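Local structure of NADPH-ferredoxin reductase FprA (Mycobacterium tuberculosis, 1LQU) at residues V151-G156 / R320-R325; G290-V295 / V302-T307; Y132-H137 / K443-A448. The protein probably passes electrons between NADPH and ferredoxin through a bound FAD, and may thereby supply electrons to P450 systems. One frame throughout, in Å; residues are numbered along the deposited sequence.

Interaction 1. Residues V151-G156 / R320-R325; sequences VVIGNG and RSVGYR. With NDP (NADPH dihydro-nicotinamide-adenine-dinucleotide phosphate), chain I.
Val-322 and Ile-153, side by side and pointing the same way, lie against one face of the NADPH adenine. Val-322 CG1 sits 3.4 Å from C4A of the base, above the plane, while Ile-153 CG2 lies on the same side but just outside the ring edge, 3.6 Å from C2A. The two methyls touch each other, Ile-153 CG2 to Val-322 CG1 at 3.7 Å, and CG1 of Val-322 is brought there by a chi1 of -60°, which sets it anti to the carbonyl carbon. Further along the dinucleotide, O2N of the pyrophosphate stands oblique to the Tyr-324 ring, which also touches the FAD. The backbones meet as parallel strands at Ile-153 and Arg-320: Ser-321 N donates to Ile-153 O over 2.7 Å, in the carbonyl plane though bent at the hydrogen (146°). Strand 149-153 then runs through Gly-154 and Gly-156 into helix 157-167, the strand-turn-helix of a Rossmann-type GxGxxA motif. Within this turn Asn-155 N gives its hydrogen to ribose O3B at 2.9 Å, and the Asn-155 amide turns back, ND2 donating to Gly-154 O from above the carbonyl plane. Gly-156, at the helix N-cap, has CA 3.4 Å from phosphate oxygen O1N. One water donates to both Ser-321 O (2.8 Å) and O1N and takes a weak bond from Gly-156 N.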
loop_
_atom_site.group_PDB
_atom_site.type_symbol
_atom_site.label_atom_id
_atom_site.label_comp_id
_atom_site.label_asym_id
_atom_site.label_seq_id
_atom_site.Cartn_x
_atom_site.Cartn_y
_atom_site.Cartn_z
ATOM N N VAL A 151 -6.693 -13.406 14.133
ATOM C CA VAL A 151 -5.608 -14.098 13.472
ATOM C C VAL A 151 -5.208 -13.317 12.247
ATOM O O VAL A 151 -6.047 -12.927 11.450
ATOM C CB VAL A 151 -6.018 -15.535 13.110
ATOM C CG1 VAL A 151 -4.935 -16.210 12.271
ATOM C CG2 VAL A 151 -6.255 -16.317 14.384
ATOM N N VAL A 152 -3.914 -13.074 12.122
ATOM C CA VAL A 152 -3.352 -12.375 10.971
ATOM C C VAL A 152 -2.440 -13.347 10.236
ATOM O O VAL A 152 -1.514 -13.896 10.821
ATOM C CB VAL A 152 -2.556 -11.109 11.372
ATOM C CG1 VAL A 152 -1.942 -10.434 10.154
ATOM C CG2 VAL A 152 -3.425 -10.147 12.171
ATOM N N ILE A 153 -2.711 -13.563 8.954
ATOM C CA ILE A 153 -1.906 -14.466 8.145
ATOM C C ILE A 153 -0.854 -13.648 7.399
ATOM O O ILE A 153 -1.184 -12.676 6.731
ATOM C CB ILE A 153 -2.757 -15.232 7.117
ATOM C CG1 ILE A 153 -3.966 -15.916 7.767
ATOM C CG2 ILE A 153 -1.914 -16.207 6.339
ATOM C CD1 ILE A 153 -3.656 -16.906 8.834
ATOM N N GLY A 154 0.392 -14.067 7.502
ATOM C CA GLY A 154 1.465 -13.435 6.799
ATOM C C GLY A 154 2.601 -12.963 7.668
ATOM O O GLY A 154 2.419 -12.717 8.851
ATOM N N ASN A 155 3.769 -12.794 7.066
ATOM C CA ASN A 155 4.997 -12.406 7.778
ATOM C C ASN A 155 5.719 -11.235 7.107
ATOM O O ASN A 155 6.935 -11.180 7.072
ATOM C CB ASN A 155 5.985 -13.568 7.962
ATOM C CG ASN A 155 5.729 -14.472 9.161
ATOM O OD1 ASN A 155 6.495 -15.409 9.344
ATOM N ND2 ASN A 155 4.674 -14.243 9.946
ATOM N N GLY A 156 4.933 -10.273 6.607
ATOM C CA GLY A 156 5.448 -9.009 6.137
ATOM C C GLY A 156 5.091 -7.897 7.106
ATOM O O GLY A 156 4.364 -8.076 8.086
ATOM N N ARG A 320 -6.060 -11.555 6.289
ATOM C CA ARG A 320 -4.995 -12.074 5.465
ATOM C C ARG A 320 -4.118 -10.907 5.034
ATOM O O ARG A 320 -4.568 -9.968 4.392
ATOM C CB ARG A 320 -5.513 -12.868 4.266
ATOM C CG ARG A 320 -6.360 -12.089 3.281
ATOM C CD ARG A 320 -6.850 -12.949 2.116
ATOM N NE ARG A 320 -7.698 -12.207 1.198
ATOM C CZ ARG A 320 -8.988 -12.008 1.363
ATOM N NH1 ARG A 320 -9.604 -12.496 2.426
ATOM N NH2 ARG A 320 -9.683 -11.344 0.445
ATOM N N SER A 321 -2.858 -10.978 5.417
ATOM C CA SER A 321 -1.851 -9.999 4.979
ATOM C C SER A 321 -0.810 -10.738 4.168
ATOM O O SER A 321 0.362 -10.839 4.539
ATOM C CB SER A 321 -1.243 -9.271 6.179
ATOM O OG SER A 321 -0.459 -8.190 5.738
ATOM N N VAL A 322 -1.268 -11.241 3.025
ATOM C CA VAL A 322 -0.450 -12.069 2.168
ATOM C C VAL A 322 -0.077 -11.368 0.890
ATOM O O VAL A 322 0.292 -11.991 -0.105
ATOM C CB VAL A 322 -1.025 -13.475 1.970
ATOM C CG1 VAL A 322 -1.129 -14.149 3.344
ATOM C CG2 VAL A 322 -2.368 -13.506 1.264
ATOM N N GLY A 323 -0.130 -10.045 0.936
ATOM C CA GLY A 323 0.269 -9.197 -0.171
ATOM C C GLY A 323 -0.858 -8.417 -0.769
ATOM O O GLY A 323 -1.997 -8.870 -0.822
ATOM N N TYR A 324 -0.508 -7.234 -1.241
ATOM C CA TYR A 324 -1.375 -6.447 -2.087
ATOM C C TYR A 324 -1.299 -7.027 -3.518
ATOM O O TYR A 324 -0.485 -7.902 -3.770
ATOM C CB TYR A 324 -0.964 -4.977 -2.061
ATOM C CG TYR A 324 -1.464 -4.194 -0.845
ATOM C CD1 TYR A 324 -1.263 -4.630 0.450
ATOM C CD2 TYR A 324 -2.153 -3.007 -1.020
ATOM C CE1 TYR A 324 -1.764 -3.931 1.515
ATOM C CE2 TYR A 324 -2.635 -2.297 0.057
ATOM C CZ TYR A 324 -2.450 -2.768 1.328
ATOM O OH TYR A 324 -2.952 -2.082 2.421
ATOM N N ARG A 325 -2.148 -6.541 -4.423
ATOM C CA ARG A 325 -2.227 -7.091 -5.754
ATOM C C ARG A 325 -2.731 -6.033 -6.712
ATOM O O ARG A 325 -3.686 -5.341 -6.424
ATOM C CB ARG A 325 -3.165 -8.308 -5.755
ATOM C CG ARG A 325 -3.316 -8.986 -7.052
ATOM C CD ARG A 325 -4.121 -10.281 -6.922
ATOM N NE ARG A 325 -4.658 -10.672 -8.209
ATOM C CZ ARG A 325 -3.969 -11.192 -9.209
ATOM N NH1 ARG A 325 -2.680 -11.470 -9.106
ATOM N NH2 ARG A 325 -4.602 -11.410 -10.353
HETATM P PA NDP I . 5.437 -8.754 1.989
HETATM O O1A NDP I . 6.475 -8.060 2.757
HETATM O O2A NDP I . 5.783 -9.258 0.635
HETATM O O5B NDP I . 4.912 -9.954 2.897
HETATM C C5B NDP I . 3.953 -10.828 2.387
HETATM C C4B NDP I . 3.831 -12.008 3.315
HETATM O O4B NDP I . 2.745 -12.861 2.890
HETATM C C3B NDP I . 5.068 -12.892 3.341
HETATM O O3B NDP I . 5.346 -13.241 4.697
HETATM C C2B NDP I . 4.635 -14.122 2.548
HETATM O O2B NDP I . 5.293 -15.312 2.908
HETATM C C1B NDP I . 3.206 -14.188 2.968
HETATM N N9A NDP I . 2.343 -15.033 2.162
HETATM C C8A NDP I . 2.110 -14.944 0.799
HETATM N N7A NDP I . 1.220 -15.866 0.431
HETATM C C5A NDP I . 0.866 -16.566 1.558
HETATM C C6A NDP I . -0.013 -17.604 1.786
HETATM N N6A NDP I . -0.829 -18.117 0.850
HETATM N N1A NDP I . -0.128 -18.074 3.072
HETATM C C2A NDP I . 0.616 -17.512 4.079
HETATM N N3A NDP I . 1.493 -16.496 3.902
HETATM C C4A NDP I . 1.572 -16.040 2.642
HETATM O O3 NDP I . 4.127 -7.856 1.790
HETATM P PN NDP I . 3.339 -6.801 2.716
HETATM O O1N NDP I . 3.418 -7.173 4.146
HETATM O O2N NDP I . 2.044 -6.670 2.049
HETATM O O5D NDP I . 4.216 -5.488 2.573
HETATM C C5D NDP I . 4.307 -4.853 1.293
HETATM C C4D NDP I . 5.586 -4.026 1.202
HETATM O O4D NDP I . 5.435 -2.789 1.924
HETATM C C3D NDP I . 6.772 -4.755 1.798
HETATM O O3D NDP I . 7.936 -4.476 1.044
HETATM C C2D NDP I . 6.876 -4.109 3.173
HETATM O O2D NDP I . 8.089 -4.219 3.856
HETATM C C1D NDP I . 6.413 -2.713 2.949
HETATM N N1N NDP I . 6.058 -1.862 4.023
HETATM C C2N NDP I . 7.030 -1.255 4.762
HETATM C C3N NDP I . 6.762 -0.906 6.078
HETATM C C7N NDP I . 7.870 -0.311 6.778
HETATM O O7N NDP I . 9.046 -0.191 6.230
HETATM N N7N NDP I . 7.639 0.100 8.023
HETATM C C4N NDP I . 5.449 -1.080 6.682
HETATM C C5N NDP I . 4.440 -1.814 5.832
HETATM C C6N NDP I . 4.809 -2.199 4.561
HETATM P P2B NDP I . 6.398 -15.996 1.967
HETATM O O1X NDP I . 6.458 -17.406 2.487
HETATM O O2X NDP I . 7.677 -15.222 2.166
HETATM O O3X NDP I . 5.905 -15.885 0.533
HETATM O O HOH W 1 2.246 -9.128 5.623
#

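Interaction 2. Residues G290-V295 / V302-T307; sequences GRNELV and VAAKDT
Thr-307 closes over Arg-291 from the neighbouring strand and uses all of its side chain in doing so. A chi1 of 60° puts OG1 between the backbone N and the carbonyl carbon, from where it donates to Arg-291 O at 2.8 Å, coming from above the carbonyl plane. Thr-307 N reaches the same oxygen at 2.9 Å, nearly in line with the carbonyl bond, so two donors of one residue grip one acceptor. The second branch, CG2, lies over the centre of one face of the Arg-291 guanidinium, 3.9 Å above the plane, and also touches Glu-293 CG at 3.8 Å. A bend of the arginine chain at chi3 (69°) brings the guanidinium there, and its NH2 forms a salt bridge with Glu-309.

Val-295 and Lys-305 share the next part of the same sheet face. CG2 of Val-295 packs 4.1 Å from both CB and CD of the lysine, whose fully extended chain then leads its ammonium away; Lys-305 NZ stays 6.6 Å from Glu-293 OE1. Reciprocal backbone bonds join Glu-293 to Lys-305 and Val-295 to Ala-303, the hydrogen-bonded pairs of a twisted antiparallel beta hairpin. On the face of Asn-292 and Asp-306 a water donates to OD1 of each; Asn-292 ND2 is held by Arg-199 O and Ser-274 OG, and Asp-306 OD2 by a salt bridge to Arg-310. Backbone bonds thus set the register and methyls pack on aliphatic carbon, while Arg-291 and Asp-306 find their counter-charges outside both segments, so the pairing probably does not depend on a cross-strand salt bridge.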
loop_
_atom_site.group_PDB
_atom_site.type_symbol
_atom_site.label_atom_id
_atom_site.label_comp_id
_atom_site.label_asym_id
_atom_site.label_seq_id
_atom_site.Cartn_x
_atom_site.Cartn_y
_atom_site.Cartn_z
ATOM N N GLY A 290 -2.469 -25.725 9.673
ATOM C CA GLY A 290 -1.621 -26.845 9.324
ATOM C C GLY A 290 -0.174 -26.545 9.575
ATOM O O GLY A 290 0.293 -25.439 9.309
ATOM N N ARG A 291 0.582 -27.530 10.035
ATOM C CA ARG A 291 1.997 -27.347 10.272
ATOM C C ARG A 291 2.759 -27.663 8.998
ATOM O O ARG A 291 2.472 -28.643 8.326
ATOM C CB ARG A 291 2.487 -28.240 11.421
ATOM C CG ARG A 291 3.921 -28.027 11.809
ATOM C CD ARG A 291 4.344 -28.797 13.079
ATOM N NE ARG A 291 4.418 -30.251 12.931
ATOM C CZ ARG A 291 5.506 -30.938 12.607
ATOM N NH1 ARG A 291 6.651 -30.323 12.329
ATOM N NH2 ARG A 291 5.448 -32.280 12.593
ATOM N N ASN A 292 3.764 -26.856 8.728
ATOM C CA ASN A 292 4.661 -27.033 7.601
ATOM C C ASN A 292 6.063 -27.388 8.050
ATOM O O ASN A 292 6.473 -27.076 9.185
ATOM C CB ASN A 292 4.759 -25.709 6.835
ATOM C CG ASN A 292 3.429 -25.247 6.300
ATOM O OD1 ASN A 292 2.618 -26.068 5.884
ATOM N ND2 ASN A 292 3.203 -23.916 6.269
ATOM N N GLU A 293 6.828 -27.991 7.136
ATOM C CA GLU A 293 8.260 -28.139 7.277
ATOM C C GLU A 293 8.903 -27.428 6.099
ATOM O O GLU A 293 8.293 -27.267 5.060
ATOM C CB GLU A 293 8.668 -29.626 7.290
ATOM C CG GLU A 293 8.217 -30.400 8.534
ATOM C CD GLU A 293 8.485 -31.889 8.476
ATOM O OE1 GLU A 293 8.118 -32.531 7.473
ATOM O OE2 GLU A 293 9.047 -32.418 9.453
ATOM N N LEU A 294 10.129 -26.999 6.264
ATOM C CA LEU A 294 10.855 -26.335 5.178
ATOM C C LEU A 294 11.617 -27.349 4.364
ATOM O O LEU A 294 12.296 -28.213 4.913
ATOM C CB LEU A 294 11.845 -25.343 5.744
ATOM C CG LEU A 294 11.175 -24.200 6.522
ATOM C CD1 LEU A 294 12.190 -23.332 7.195
ATOM C CD2 LEU A 294 10.234 -23.415 5.651
ATOM N N VAL A 295 11.521 -27.221 3.049
ATOM C CA VAL A 295 12.184 -28.129 2.116
ATOM C C VAL A 295 12.720 -27.351 0.939
ATOM O O VAL A 295 12.096 -26.408 0.470
ATOM C CB VAL A 295 11.179 -29.160 1.598
ATOM C CG1 VAL A 295 11.803 -30.070 0.597
ATOM C CG2 VAL A 295 10.641 -30.005 2.728
ATOM N N VAL A 302 13.962 -22.232 0.256
ATOM C CA VAL A 302 13.182 -23.238 0.887
ATOM C C VAL A 302 11.722 -22.792 0.766
ATOM O O VAL A 302 11.304 -21.587 0.772
ATOM C CB VAL A 302 13.593 -23.697 2.347
ATOM C CG1 VAL A 302 14.983 -24.337 2.400
ATOM C CG2 VAL A 302 13.479 -22.543 3.295
ATOM N N ALA A 303 10.930 -23.817 0.664
ATOM C CA ALA A 303 9.518 -23.709 0.529
ATOM C C ALA A 303 8.858 -24.431 1.696
ATOM O O ALA A 303 9.455 -25.330 2.278
ATOM C CB ALA A 303 9.097 -24.353 -0.738
ATOM N N ALA A 304 7.649 -24.024 2.034
ATOM C CA ALA A 304 6.853 -24.728 3.030
ATOM C C ALA A 304 6.200 -25.951 2.404
ATOM O O ALA A 304 5.608 -25.862 1.352
ATOM C CB ALA A 304 5.770 -23.815 3.538
ATOM N N LYS A 305 6.253 -27.066 3.116
ATOM C CA LYS A 305 5.580 -28.295 2.727
ATOM C C LYS A 305 4.668 -28.725 3.874
ATOM O O LYS A 305 5.097 -28.864 5.010
ATOM C CB LYS A 305 6.609 -29.385 2.422
ATOM C CG LYS A 305 6.038 -30.700 2.002
ATOM C CD LYS A 305 7.112 -31.745 1.721
ATOM C CE LYS A 305 6.472 -33.106 1.408
ATOM N NZ LYS A 305 7.474 -34.169 1.095
ATOM N N ASP A 306 3.405 -28.901 3.567
ATOM C CA ASP A 306 2.417 -29.341 4.557
ATOM C C ASP A 306 2.772 -30.706 5.145
ATOM O O ASP A 306 3.061 -31.655 4.407
ATOM C CB ASP A 306 1.086 -29.424 3.830
ATOM C CG ASP A 306 -0.061 -29.852 4.689
ATOM O OD1 ASP A 306 -0.045 -29.613 5.913
ATOM O OD2 ASP A 306 -1.063 -30.381 4.150
ATOM N N THR A 307 2.739 -30.812 6.473
ATOM C CA THR A 307 2.931 -32.107 7.145
ATOM C C THR A 307 1.659 -32.900 7.182
ATOM O O THR A 307 1.713 -34.118 7.456
ATOM C CB THR A 307 3.286 -31.946 8.621
ATOM O OG1 THR A 307 2.235 -31.246 9.286
ATOM C CG2 THR A 307 4.550 -31.207 8.797
HETATM O O HOH W 2 -0.017 -26.763 6.089
HETATM O O HOH W 3 6.137 -31.794 5.601
#

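Interaction 3. Residues Y132-H137 / K443-A448; sequences YNAHPH and KLASLA
Lys-443 stretches along Asn-133 and Ala-134, its CB 3.7 Å from Ala-134 CB and its NZ 3.2 Å from Asn-133 O. With CG anti to the carbonyl carbon (chi1 -69°) and every later torsion trans, the chain carries the ammonium past the alanine methyl to the end of helix 125-132. There NZ donates to Asn-133 O from a position tilted off the carbonyl plane, and also bonds Arg-50 O. One water accepts from NZ (3.1 Å) and donates to Asn-133 O; a second, 2.7 Å from NZ, lies near Asn-133 OD1, and the Asn-133 ND2 serves Ser-51 and Val-53 carbonyls. The methyl of Ala-134 meets that of Ala-445 at 3.8 Å. Beyond it, Pro-136 CB rests 3.7 Å from Leu-447 N. Pro-136 CA makes a C-H...O contact with Ala-445 O at 3.4 Å. Two further waters each donate to a carbonyl on both segments, Ala-134 with Leu-444 and His-135 with Ala-445. Ser-446, whose OG bonds Glu-449, is the N-cap of helix 447-454. The contact thus sets a helix start against a helix end: Ala-134, at positive phi (62°), is the C-prime residue of the Schellman motif that terminates helix 125-132.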
loop_
_atom_site.group_PDB
_atom_site.type_symbol
_atom_site.label_atom_id
_atom_site.label_comp_id
_atom_site.label_asym_id
_atom_site.label_seq_id
_atom_site.Cartn_x
_atom_site.Cartn_y
_atom_site.Cartn_z
ATOM N N TYR A 132 -9.096 1.547 8.342
ATOM C CA TYR A 132 -8.590 2.318 9.453
ATOM C C TYR A 132 -7.880 3.576 9.046
ATOM O O TYR A 132 -7.741 4.476 9.869
ATOM C CB TYR A 132 -7.791 1.462 10.441
ATOM C CG TYR A 132 -6.418 0.910 10.082
ATOM C CD1 TYR A 132 -5.364 1.707 9.709
ATOM C CD2 TYR A 132 -6.168 -0.436 10.225
ATOM C CE1 TYR A 132 -4.087 1.173 9.467
ATOM C CE2 TYR A 132 -4.929 -0.963 10.017
ATOM C CZ TYR A 132 -3.879 -0.168 9.648
ATOM O OH TYR A 132 -2.638 -0.745 9.455
ATOM N N ASN A 133 -7.469 3.681 7.782
ATOM C CA ASN A 133 -6.868 4.903 7.261
ATOM C C ASN A 133 -7.852 5.792 6.481
ATOM O O ASN A 133 -7.445 6.758 5.860
ATOM C CB ASN A 133 -5.624 4.615 6.451
ATOM C CG ASN A 133 -4.391 4.481 7.302
ATOM O OD1 ASN A 133 -4.303 5.057 8.391
ATOM N ND2 ASN A 133 -3.404 3.771 6.783
ATOM N N ALA A 134 -9.137 5.498 6.585
ATOM C CA ALA A 134 -10.164 6.357 5.991
ATOM C C ALA A 134 -10.098 6.489 4.486
ATOM O O ALA A 134 -10.498 7.495 3.916
ATOM C CB ALA A 134 -10.183 7.744 6.642
ATOM N N HIS A 135 -9.646 5.433 3.831
ATOM C CA HIS A 135 -9.706 5.375 2.375
ATOM C C HIS A 135 -11.177 5.244 1.988
ATOM O O HIS A 135 -11.855 4.345 2.476
ATOM C CB HIS A 135 -8.927 4.145 1.896
ATOM C CG HIS A 135 -8.785 4.059 0.412
ATOM N ND1 HIS A 135 -9.859 4.062 -0.450
ATOM C CD2 HIS A 135 -7.670 3.963 -0.350
ATOM C CE1 HIS A 135 -9.392 3.974 -1.688
ATOM N NE2 HIS A 135 -8.071 3.896 -1.658
ATOM N N PRO A 136 -11.684 6.110 1.113
ATOM C CA PRO A 136 -13.117 6.100 0.854
ATOM C C PRO A 136 -13.661 4.814 0.254
ATOM O O PRO A 136 -14.837 4.558 0.386
ATOM C CB PRO A 136 -13.320 7.306 -0.083
ATOM C CG PRO A 136 -12.039 7.740 -0.444
ATOM C CD PRO A 136 -10.986 7.191 0.429
ATOM N N HIS A 137 -12.853 4.006 -0.385
ATOM C CA HIS A 137 -13.346 2.771 -0.954
ATOM C C HIS A 137 -13.558 1.682 0.084
ATOM O O HIS A 137 -14.121 0.662 -0.226
ATOM C CB HIS A 137 -12.404 2.236 -2.022
ATOM C CG HIS A 137 -12.317 3.115 -3.217
ATOM N ND1 HIS A 137 -11.566 2.783 -4.311
ATOM C CD2 HIS A 137 -12.852 4.331 -3.467
ATOM C CE1 HIS A 137 -11.686 3.743 -5.214
ATOM N NE2 HIS A 137 -12.471 4.686 -4.730
ATOM N N LYS A 443 -9.541 12.735 8.985
ATOM C CA LYS A 443 -9.803 12.573 7.581
ATOM C C LYS A 443 -11.281 12.487 7.264
ATOM O O LYS A 443 -12.085 11.923 8.035
ATOM C CB LYS A 443 -9.117 11.314 7.066
ATOM C CG LYS A 443 -7.628 11.402 7.044
ATOM C CD LYS A 443 -7.050 10.072 6.599
ATOM C CE LYS A 443 -5.594 10.101 6.513
ATOM N NZ LYS A 443 -5.008 8.731 6.256
ATOM N N LEU A 444 -11.635 13.043 6.110
ATOM C CA LEU A 444 -12.963 12.868 5.511
ATOM C C LEU A 444 -12.946 11.486 4.862
ATOM O O LEU A 444 -12.165 11.221 3.963
ATOM C CB LEU A 444 -13.196 13.994 4.510
ATOM C CG LEU A 444 -13.288 15.371 5.169
ATOM C CD1 LEU A 444 -13.082 16.446 4.143
ATOM C CD2 LEU A 444 -14.593 15.589 5.893
ATOM N N ALA A 445 -13.811 10.603 5.351
ATOM C CA ALA A 445 -13.687 9.167 5.077
ATOM C C ALA A 445 -14.537 8.613 3.955
ATOM O O ALA A 445 -14.469 7.430 3.672
ATOM C CB ALA A 445 -13.943 8.394 6.353
ATOM N N SER A 446 -15.330 9.464 3.319
ATOM C CA SER A 446 -16.169 9.061 2.186
ATOM C C SER A 446 -16.001 10.047 1.051
ATOM O O SER A 446 -15.662 11.213 1.257
ATOM C CB SER A 446 -17.654 9.014 2.562
ATOM O OG SER A 446 -18.149 10.313 2.851
ATOM N N LEU A 447 -16.279 9.576 -0.166
ATOM C CA LEU A 447 -16.235 10.438 -1.312
ATOM C C LEU A 447 -17.204 11.594 -1.125
ATOM O O LEU A 447 -16.873 12.734 -1.425
ATOM C CB LEU A 447 -16.560 9.669 -2.586
ATOM C CG LEU A 447 -16.470 10.481 -3.883
ATOM C CD1 LEU A 447 -15.107 11.100 -4.104
ATOM C CD2 LEU A 447 -16.873 9.605 -5.068
ATOM N N ALA A 448 -18.401 11.325 -0.623
ATOM C CA ALA A 448 -19.368 12.407 -0.483
ATOM C C ALA A 448 -18.842 13.522 0.415
ATOM O O ALA A 448 -19.015 14.695 0.116
ATOM C CB ALA A 448 -20.707 11.873 0.021
HETATM O O HOH W 4 -6.474 7.917 3.700
HETATM O O HOH W 5 -5.724 7.592 8.591
HETATM O O HOH W 6 -2.756 7.354 8.504
HETATM O O HOH W 7 -10.058 9.947 2.748
HETATM O O HOH W 8 -13.146 5.301 4.828
HETATM O O HOH W 9 -17.064 6.877 -0.530
#

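In the fold
From the N terminus, the chain first meets interaction 3 at 132-137, just after helix 125-132, and completes it only at 443-448, closing the longest of the three loops, 305 residues. Within that loop, strand 149-153 opens interaction 1, which 320-325 closes after 163 residues. Interaction 2 lies inside this second loop as a tight hairpin of strands 286-296 and 302-314. The three loops are nested and none cross. Interaction 1 joins neighbouring strands of the parallel sheet whose strand ends meet NADPH, interaction 2 pairs two strands of a three-stranded antiparallel sheet, its centre about 18 Å from that of interaction 1, and interaction 3, on the opposite side of the chain's centre from interaction 2, ties helix 125-132 to the C-terminal helix 447-454.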